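Local coordinates for protein CEL61B (Hypocrea jecorina, PDB 2VTC) that cleaves cellulose oxidatively as a copper-dependent lytic polysaccharide monooxygenase, yielding C1- or C4-oxidised products, at residues 162-165 / 166-169. Numbering follows the deposited sequence.
Sequences TVKI and PSSL
Ile165 and Pro166 are chain neighbours whose side chains cross at about a right angle, and the branch that meets the ring is CG2 of Ile165, 3.9 Å from CD of Pro166. This follows from the first torsion of Ile165 (chi1 -59°), which sets CG2 beside its own carbonyl carbon, on the side of the next residue, while CG1 lies beside the backbone N and CD1 leads away from the ring. The same methyl also faces Leu169: Ile165 CG2 and Leu169 CD2 are 4.2 Å apart, a loose apolar contact between two buried side chains. Further cover comes from Phe176 and Tyr174 of strand 172-182, which touch Ile165 and Leu169 respectively. On the exposed side, Lys164 meets Ser167 through its CE carbon, which lies 3.8 Å from the hydroxyl oxygen OG of Ser167; the ammonium group bends off at chi4 (60°) and is hydrogen-bonded to the carbonyl of Gly94. No hydrogen bond joins 162-165 to 166-169. The reversal of the chain lies within 166-169, where Leu169 N donates to Pro166 O at 3.2 Å across a type I beta turn from Pro166 to Leu169. With Pro166 in its first position, this turn follows edge strand 160-164 of the four-stranded antiparallel sheet and begins the connection to strand 172-182 in the other sheet of the AA9 beta-sandwich.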
ATOM      1  N   THR A 162      -6.630  -8.408  -4.190  1.00 23.35           N
ATOM      2  CA  THR A 162      -7.443  -7.714  -5.202  1.00 24.01           C
ATOM      3  C   THR A 162      -8.014  -6.422  -4.632  1.00 23.46           C
ATOM      4  O   THR A 162      -8.615  -6.416  -3.547  1.00 23.71           O
ATOM      5  CB  THR A 162      -8.604  -8.609  -5.716  1.00 24.54           C
ATOM      6  OG1 THR A 162      -8.062  -9.720  -6.440  1.00 25.98           O
ATOM      7  CG2 THR A 162      -9.552  -7.826  -6.642  1.00 25.66           C
ATOM      8  N   VAL A 163      -7.816  -5.331  -5.376  1.00 23.00           N
ATOM      9  CA  VAL A 163      -8.364  -4.025  -5.032  1.00 22.54           C
ATOM     10  C   VAL A 163      -9.073  -3.447  -6.256  1.00 22.62           C
ATOM     11  O   VAL A 163      -8.458  -3.305  -7.306  1.00 22.82           O
ATOM     12  CB  VAL A 163      -7.245  -3.032  -4.565  1.00 21.89           C
ATOM     13  CG1 VAL A 163      -7.823  -1.674  -4.247  1.00 22.68           C
ATOM     14  CG2 VAL A 163      -6.544  -3.577  -3.322  1.00 21.35           C
ATOM     15  N   LYS A 164     -10.347  -3.116  -6.101  1.00 23.17           N
ATOM     16  CA  LYS A 164     -11.134  -2.448  -7.143  1.00 24.15           C
ATOM     17  C   LYS A 164     -10.906  -0.931  -7.185  1.00 23.79           C
ATOM     18  O   LYS A 164     -11.024  -0.253  -6.152  1.00 23.49           O
ATOM     19  CB  LYS A 164     -12.630  -2.729  -6.951  1.00 24.28           C
ATOM     20  CG  LYS A 164     -13.485  -2.331  -8.163  1.00 26.81           C
ATOM     21  CD  LYS A 164     -14.972  -2.590  -7.924  1.00 27.19           C
ATOM     22  CE  LYS A 164     -15.797  -2.235  -9.150  1.00 32.20           C
ATOM     23  NZ  LYS A 164     -15.406  -3.027 -10.368  1.00 35.11           N
ATOM     24  N   ILE A 165     -10.572  -0.415  -8.374  1.00 23.81           N
ATOM     25  CA  ILE A 165     -10.560   1.037  -8.616  1.00 23.84           C
ATOM     26  C   ILE A 165     -12.031   1.485  -8.702  1.00 24.17           C
ATOM     27  O   ILE A 165     -12.759   0.987  -9.556  1.00 24.73           O
ATOM     28  CB  ILE A 165      -9.797   1.387  -9.926  1.00 23.48           C
ATOM     29  CG1 ILE A 165      -8.354   0.894  -9.860  1.00 23.63           C
ATOM     30  CG2 ILE A 165      -9.829   2.903 -10.187  1.00 24.19           C
ATOM     31  CD1 ILE A 165      -7.599   1.032 -11.184  1.00 23.34           C
ATOM     32  N   PRO A 166     -12.479   2.397  -7.807  1.00 24.04           N
ATOM     33  CA  PRO A 166     -13.876   2.846  -7.796  1.00 24.61           C
ATOM     34  C   PRO A 166     -14.358   3.260  -9.193  1.00 25.10           C
ATOM     35  O   PRO A 166     -13.625   3.947  -9.935  1.00 24.52           O
ATOM     36  CB  PRO A 166     -13.846   4.055  -6.857  1.00 24.57           C
ATOM     37  CG  PRO A 166     -12.744   3.716  -5.897  1.00 24.30           C
ATOM     38  CD  PRO A 166     -11.691   3.064  -6.750  1.00 24.59           C
ATOM     39  N   SER A 167     -15.555   2.801  -9.556  1.00 26.04           N
ATOM     40  CA  SER A 167     -16.109   2.994 -10.909  1.00 26.83           C
ATOM     41  C   SER A 167     -16.359   4.459 -11.249  1.00 26.43           C
ATOM     42  O   SER A 167     -16.342   4.854 -12.421  1.00 26.67           O
ATOM     43  CB  SER A 167     -17.414   2.214 -11.049  1.00 27.66           C
ATOM     44  OG  SER A 167     -17.137   0.833 -11.033  1.00 32.13           O
ATOM     45  N   SER A 168     -16.582   5.250 -10.206  1.00 25.88           N
ATOM     46  CA  SER A 168     -16.916   6.669 -10.333  1.00 26.17           C
ATOM     47  C   SER A 168     -15.697   7.586 -10.429  1.00 25.29           C
ATOM     48  O   SER A 168     -15.837   8.791 -10.656  1.00 25.81           O
ATOM     49  CB  SER A 168     -17.769   7.093  -9.143  1.00 25.92           C
ATOM     50  OG  SER A 168     -17.079   6.880  -7.922  1.00 28.58           O
ATOM     51  N   LEU A 169     -14.501   7.030 -10.254  1.00 24.54           N
ATOM     52  CA  LEU A 169     -13.298   7.871 -10.193  1.00 23.75           C
ATOM     53  C   LEU A 169     -12.971   8.470 -11.558  1.00 22.89           C
ATOM     54  O   LEU A 169     -12.819   7.735 -12.527  1.00 23.54           O
ATOM     55  CB  LEU A 169     -12.105   7.076  -9.659  1.00 23.40           C
ATOM     56  CG  LEU A 169     -10.838   7.897  -9.421  1.00 22.91           C
ATOM     57  CD1 LEU A 169     -11.040   9.068  -8.397  1.00 21.64           C
ATOM     58  CD2 LEU A 169      -9.698   6.953  -9.007  1.00 22.42           C
TER